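Local coordinates for protein peptidoglycan-N-acetylmuramic acid deacetylase PdaA (Bacillus subtilis, PDB 1NY1) that removes acetyl groups from N-acetylmuramic acid in spore-cortex peptidoglycan, a step toward the muramic delta-lactam needed for germination, and probably closes the lactam ring too, at residues A[99-104]-A[138-143]; A[75-80]-A[103-108]. All coordinates share one frame; numbering follows the deposited sequence.

Contact 1 (A[99-104]-A[138-143])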
loop_
_atom_site.group_PDB
_atom_site.type_symbol
_atom_site.label_atom_id
_atom_site.label_comp_id
_atom_site.label_asym_id
_atom_site.label_seq_id
_atom_site.Cartn_x
_atom_site.Cartn_y
_atom_site.Cartn_z
ATOM N N GLY A 99 3.532 -0.175 7.000
ATOM C CA GLY A 99 4.035 0.994 6.300
ATOM C C GLY A 99 3.480 2.249 6.947
ATOM O O GLY A 99 2.564 2.174 7.759
ATOM N N ASN A 100 4.015 3.404 6.569
ATOM C CA ASN A 100 3.588 4.670 7.149
ATOM C C ASN A 100 2.624 5.456 6.262
ATOM O O ASN A 100 2.941 5.764 5.111
ATOM C CB ASN A 100 4.826 5.524 7.436
ATOM C CG ASN A 100 4.587 6.551 8.520
ATOM O OD1 ASN A 100 3.574 7.246 8.520
ATOM N ND2 ASN A 100 5.528 6.658 9.448
ATOM N N HIS A 101 1.448 5.785 6.797
ATOM C CA HIS A 101 0.469 6.560 6.041
ATOM C C HIS A 101 0.280 7.931 6.703
ATOM O O HIS A 101 -0.734 8.605 6.494
ATOM C CB HIS A 101 -0.871 5.822 5.978
ATOM C CG HIS A 101 -1.673 6.134 4.753
ATOM N ND1 HIS A 101 -2.987 5.749 4.601
ATOM C CD2 HIS A 101 -1.339 6.787 3.615
ATOM C CE1 HIS A 101 -3.429 6.153 3.423
ATOM N NE2 HIS A 101 -2.447 6.786 2.804
ATOM N N SER A 102 1.279 8.323 7.493
ATOM C CA SER A 102 1.312 9.589 8.229
ATOM C C SER A 102 0.341 9.560 9.395
ATOM O O SER A 102 -0.670 8.859 9.359
ATOM C CB SER A 102 0.985 10.778 7.322
ATOM O OG SER A 102 -0.399 11.071 7.333
ATOM N N PHE A 103 0.645 10.333 10.430
ATOM C CA PHE A 103 -0.193 10.351 11.610
ATOM C C PHE A 103 -1.583 10.938 11.412
ATOM O O PHE A 103 -2.576 10.292 11.741
ATOM C CB PHE A 103 0.515 11.083 12.747
ATOM C CG PHE A 103 -0.004 10.714 14.096
ATOM C CD1 PHE A 103 -1.153 11.312 14.604
ATOM C CD2 PHE A 103 0.615 9.710 14.834
ATOM C CE1 PHE A 103 -1.679 10.912 15.826
ATOM C CE2 PHE A 103 0.101 9.301 16.055
ATOM C CZ PHE A 103 -1.051 9.901 16.556
ATOM N N HIS A 104 -1.653 12.155 10.879
ATOM C CA HIS A 104 -2.936 12.819 10.665
ATOM C C HIS A 104 -3.436 12.742 9.229
ATOM O O HIS A 104 -4.441 13.362 8.880
ATOM C CB HIS A 104 -2.845 14.284 11.094
ATOM C CG HIS A 104 -2.509 14.470 12.539
ATOM N ND1 HIS A 104 -1.255 14.845 12.971
ATOM C CD2 HIS A 104 -3.262 14.317 13.655
ATOM C CE1 HIS A 104 -1.250 14.917 14.290
ATOM N NE2 HIS A 104 -2.455 14.601 14.729
ATOM N N TYR A 138 8.689 2.669 4.811
ATOM C CA TYR A 138 7.877 2.759 3.602
ATOM C C TYR A 138 6.811 3.810 3.809
ATOM O O TYR A 138 6.224 3.904 4.884
ATOM C CB TYR A 138 7.197 1.430 3.306
ATOM C CG TYR A 138 8.170 0.352 2.943
ATOM C CD1 TYR A 138 9.012 0.501 1.842
ATOM C CD2 TYR A 138 8.278 -0.801 3.715
ATOM C CE1 TYR A 138 9.945 -0.474 1.520
ATOM C CE2 TYR A 138 9.206 -1.784 3.398
ATOM C CZ TYR A 138 10.037 -1.611 2.300
ATOM O OH TYR A 138 10.971 -2.569 1.985
ATOM N N LEU A 139 6.550 4.590 2.772
ATOM C CA LEU A 139 5.554 5.633 2.869
ATOM C C LEU A 139 4.607 5.668 1.694
ATOM O O LEU A 139 4.983 5.388 0.557
ATOM C CB LEU A 139 6.237 6.997 2.979
ATOM C CG LEU A 139 5.330 8.219 2.790
ATOM C CD1 LEU A 139 4.300 8.272 3.910
ATOM C CD2 LEU A 139 6.169 9.486 2.773
ATOM N N ARG A 140 3.361 6.007 1.986
ATOM C CA ARG A 140 2.367 6.168 0.949
ATOM C C ARG A 140 1.751 7.521 1.261
ATOM O O ARG A 140 1.124 7.703 2.305
ATOM C CB ARG A 140 1.315 5.069 0.996
ATOM C CG ARG A 140 0.288 5.245 -0.108
ATOM C CD ARG A 140 -0.432 3.960 -0.410
ATOM N NE ARG A 140 0.374 3.037 -1.202
ATOM C CZ ARG A 140 0.116 1.736 -1.286
ATOM N NH1 ARG A 140 -0.914 1.230 -0.619
ATOM N NH2 ARG A 140 0.864 0.953 -2.048
ATOM N N PRO A 141 1.960 8.503 0.376
ATOM C CA PRO A 141 1.411 9.842 0.594
ATOM C C PRO A 141 -0.098 9.862 0.809
ATOM O O PRO A 141 -0.852 9.223 0.074
ATOM C CB PRO A 141 1.821 10.585 -0.671
ATOM C CG PRO A 141 3.138 9.965 -0.997
ATOM C CD PRO A 141 2.854 8.488 -0.796
ATOM N N PRO A 142 -0.558 10.594 1.831
ATOM C CA PRO A 142 -1.998 10.662 2.088
ATOM C C PRO A 142 -2.757 11.085 0.826
ATOM O O PRO A 142 -2.396 12.068 0.176
ATOM C CB PRO A 142 -2.094 11.704 3.198
ATOM C CG PRO A 142 -0.823 11.490 3.963
ATOM C CD PRO A 142 0.201 11.330 2.858
ATOM N N ARG A 143 -3.793 10.326 0.480
ATOM C CA ARG A 143 -4.627 10.603 -0.687
ATOM C C ARG A 143 -3.842 10.592 -2.001
ATOM O O ARG A 143 -4.299 11.115 -3.022
ATOM C CB ARG A 143 -5.338 11.950 -0.503
ATOM C CG ARG A 143 -6.678 12.061 -1.218
ATOM C CD ARG A 143 -7.437 13.307 -0.771
ATOM N NE ARG A 143 -8.737 13.454 -1.429
ATOM C CZ ARG A 143 -9.765 12.625 -1.267
ATOM N NH1 ARG A 143 -9.654 11.574 -0.465
ATOM N NH2 ARG A 143 -10.909 12.856 -1.900
#

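Contact 2 (A[75-80]-A[103-108])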
loop_
_atom_site.group_PDB
_atom_site.type_symbol
_atom_site.label_atom_id
_atom_site.label_comp_id
_atom_site.label_asym_id
_atom_site.label_seq_id
_atom_site.Cartn_x
_atom_site.Cartn_y
_atom_site.Cartn_z
ATOM N N PHE A 75 -0.302 0.169 5.181
ATOM C CA PHE A 75 0.070 1.548 5.431
ATOM C C PHE A 75 -0.971 2.110 6.388
ATOM O O PHE A 75 -2.135 2.301 6.025
ATOM C CB PHE A 75 0.124 2.334 4.120
ATOM C CG PHE A 75 1.248 1.910 3.217
ATOM C CD1 PHE A 75 1.109 0.815 2.365
ATOM C CD2 PHE A 75 2.470 2.582 3.254
ATOM C CE1 PHE A 75 2.176 0.396 1.565
ATOM C CE2 PHE A 75 3.538 2.172 2.463
ATOM C CZ PHE A 75 3.395 1.073 1.611
ATOM N N VAL A 76 -0.549 2.358 7.626
ATOM C CA VAL A 76 -1.458 2.838 8.662
ATOM C C VAL A 76 -1.304 4.307 9.045
ATOM O O VAL A 76 -0.232 4.894 8.894
ATOM C CB VAL A 76 -1.299 1.969 9.939
ATOM C CG1 VAL A 76 -1.572 0.505 9.602
ATOM C CG2 VAL A 76 0.114 2.116 10.508
ATOM N N THR A 77 -2.395 4.896 9.526
ATOM C CA THR A 77 -2.395 6.287 9.968
ATOM C C THR A 77 -2.330 6.298 11.485
ATOM O O THR A 77 -2.540 5.271 12.129
ATOM C CB THR A 77 -3.691 7.035 9.551
ATOM O OG1 THR A 77 -4.815 6.457 10.230
ATOM C CG2 THR A 77 -3.899 6.949 8.052
ATOM N N GLY A 78 -2.049 7.466 12.053
ATOM C CA GLY A 78 -1.980 7.574 13.496
ATOM C C GLY A 78 -3.262 7.094 14.156
ATOM O O GLY A 78 -3.227 6.349 15.135
ATOM N N HIS A 79 -4.403 7.506 13.612
ATOM C CA HIS A 79 -5.685 7.106 14.176
ATOM C C HIS A 79 -5.877 5.596 14.215
ATOM O O HIS A 79 -6.331 5.049 15.220
ATOM C CB HIS A 79 -6.845 7.718 13.393
ATOM C CG HIS A 79 -8.184 7.198 13.820
ATOM N ND1 HIS A 79 -8.753 7.516 15.035
ATOM C CD2 HIS A 79 -9.030 6.322 13.227
ATOM C CE1 HIS A 79 -9.889 6.857 15.173
ATOM N NE2 HIS A 79 -10.080 6.125 14.090
ATOM N N PHE A 80 -5.553 4.927 13.114
ATOM C CA PHE A 80 -5.710 3.482 13.046
ATOM C C PHE A 80 -4.878 2.792 14.122
ATOM O O PHE A 80 -5.359 1.894 14.818
ATOM C CB PHE A 80 -5.290 2.954 11.674
ATOM C CG PHE A 80 -5.576 1.496 11.485
ATOM C CD1 PHE A 80 -6.861 1.064 11.171
ATOM C CD2 PHE A 80 -4.580 0.549 11.682
ATOM C CE1 PHE A 80 -7.150 -0.295 11.057
ATOM C CE2 PHE A 80 -4.856 -0.813 11.572
ATOM C CZ PHE A 80 -6.145 -1.234 11.261
ATOM N N PHE A 103 0.645 10.333 10.430
ATOM C CA PHE A 103 -0.193 10.351 11.610
ATOM C C PHE A 103 -1.583 10.938 11.412
ATOM O O PHE A 103 -2.576 10.292 11.741
ATOM C CB PHE A 103 0.515 11.083 12.747
ATOM C CG PHE A 103 -0.004 10.714 14.096
ATOM C CD1 PHE A 103 -1.153 11.312 14.604
ATOM C CD2 PHE A 103 0.615 9.710 14.834
ATOM C CE1 PHE A 103 -1.679 10.912 15.826
ATOM C CE2 PHE A 103 0.101 9.301 16.055
ATOM C CZ PHE A 103 -1.051 9.901 16.556
ATOM N N HIS A 104 -1.653 12.155 10.879
ATOM C CA HIS A 104 -2.936 12.819 10.665
ATOM C C HIS A 104 -3.436 12.742 9.229
ATOM O O HIS A 104 -4.441 13.362 8.880
ATOM C CB HIS A 104 -2.845 14.284 11.094
ATOM C CG HIS A 104 -2.509 14.470 12.539
ATOM N ND1 HIS A 104 -1.255 14.845 12.971
ATOM C CD2 HIS A 104 -3.262 14.317 13.655
ATOM C CE1 HIS A 104 -1.250 14.917 14.290
ATOM N NE2 HIS A 104 -2.455 14.601 14.729
ATOM N N HIS A 105 -2.732 11.978 8.400
ATOM C CA HIS A 105 -3.101 11.803 7.000
ATOM C C HIS A 105 -3.361 13.147 6.307
ATOM O O HIS A 105 -4.363 13.317 5.609
ATOM C CB HIS A 105 -4.342 10.901 6.915
ATOM C CG HIS A 105 -4.598 10.344 5.549
ATOM N ND1 HIS A 105 -5.418 10.964 4.631
ATOM C CD2 HIS A 105 -4.132 9.227 4.941
ATOM C CE1 HIS A 105 -5.448 10.253 3.518
ATOM N NE2 HIS A 105 -4.675 9.194 3.679
ATOM N N PRO A 106 -2.450 14.121 6.483
ATOM C CA PRO A 106 -2.629 15.430 5.855
ATOM C C PRO A 106 -2.016 15.482 4.459
ATOM O O PRO A 106 -1.424 14.509 3.990
ATOM C CB PRO A 106 -1.901 16.351 6.813
ATOM C CG PRO A 106 -0.683 15.529 7.133
ATOM C CD PRO A 106 -1.251 14.122 7.343
ATOM N N ASP A 107 -2.174 16.628 3.803
ATOM C CA ASP A 107 -1.609 16.853 2.479
ATOM C C ASP A 107 -0.170 17.254 2.785
ATOM O O ASP A 107 0.080 18.368 3.237
ATOM C CB ASP A 107 -2.333 18.011 1.783
ATOM C CG ASP A 107 -1.836 18.250 0.373
ATOM O OD1 ASP A 107 -0.603 18.227 0.150
ATOM O OD2 ASP A 107 -2.681 18.482 -0.520
ATOM N N LEU A 108 0.773 16.347 2.551
ATOM C CA LEU A 108 2.173 16.627 2.839
ATOM C C LEU A 108 2.755 17.834 2.124
ATOM O O LEU A 108 3.699 18.440 2.620
ATOM C CB LEU A 108 3.031 15.402 2.523
ATOM C CG LEU A 108 2.713 14.156 3.348
ATOM C CD1 LEU A 108 3.591 13.001 2.888
ATOM C CD2 LEU A 108 2.930 14.456 4.819
HETATM O O HOH W 1 -5.056 9.814 11.614
#

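Contact 1 (A[99-104]-A[138-143])
The ends of strands 97-100 and 138-139 meet in a single parallel bridge at Asn100 and Leu139, with CA atoms 4.8 Å apart, where Asn100 N donates to Tyr138 O (2.8 Å) and Arg140 N to Asn100 O (3.2 Å). The bridge joins two motifs of the NodB-type polysaccharide deacetylase fold: the metal-binding H(S/T)xxH sequence that starts at His101 and the segment carrying Arg140. Leu139 folds its CD1 branch over the bridge, against Asn100 O, as its CG lies anti to the backbone N (chi1 167°). The side chain of Asn100 runs on along its own segment: OD1 accepts from Ser102 N in the carbonyl plane, forming an Asx turn that has the metal-binding His101 as its middle residue, while ND2 donates to Leu120 O of helix 113-131. Arg140 turns its guanidinium group away from the contact, toward a salt bridge with Asp50, the probable catalytic base, and toward Val162 O and Phe163 O. Pro142 brings CG of its ring to 3.8 Å from His101 O. The imidazole of His101 presents its edge to the other segment, its CD2 carbon only 2.9 Å from Arg140 O.

Contact 2 (A[75-80]-A[103-108])
Phe103 lays its ring flat over Gly78, whose CA stands 3.6 Å from the ring centroid and only 10° off the normal, a textbook CH-pi contact. Its setting is the metal-side rim of the NodB-type fold, where the start of helix 78-83 meets the loop that carries the H(S/T)xxH motif. CG of Phe103 is anti to the backbone N (chi1 -158°), which swings the ring back over the glycine although the first bond of the side chain points away from it. As glycine has no side chain to intervene, the ring can come down directly on the backbone. At its rim the same ring aims CD1 at the centre of the His104 face, 3.5 Å above that plane, and it also packs on Glu119, Ser122 and Val123 of helix 113-131.

The backbone of Phe103 approaches the helix start as well. Its carbonyl oxygen accepts a weak, bent bond from Gly78 N (2.9 Å, 129° at the hydrogen), and a water links that oxygen to His79 N, so the carbonyl serves one amide of the first helical turn directly and weakly, and the next through the water, where the helix dipole would probably favour an acceptor. Thr77 is the N-cap residue: its OG1 takes a weak but straight bond from Phe80 N.

The other branch of Thr77 faces the metal site. With OG1 engaged in the cap, CG2 projects obliquely against the imidazole of His105, one of the two histidines of the divalent-metal site, whose ring also packs edge-to-face with that of His101 and touches Pro142. This contact may limit how the His105 ring can turn; Thr77 CG2 comes to 3.9 Å from His105 CD2.

How the contacts relate
From the N terminus, the chain leaves strand 73-76, enters helix 78-83, passes helix 85-93 and returns through strand 97-100 into the loop 103-108; contact 2 closes this excursion. Before it ends, contact 1 has begun at Gly99, and it closes only after helix 113-131, at strand 138-139 and the segment following it. The two closures therefore interlock rather than nest, sharing Phe103 and His104. Strands 73-76 and 97-100 are parallel neighbours, joined where His101 N meets Val76 O at 2.8 Å. Contact 1 extends outward from this pair to the Arg140 segment, contact 2 to a helix start, and Pro142 CB packs on Pro106 O where the two meet.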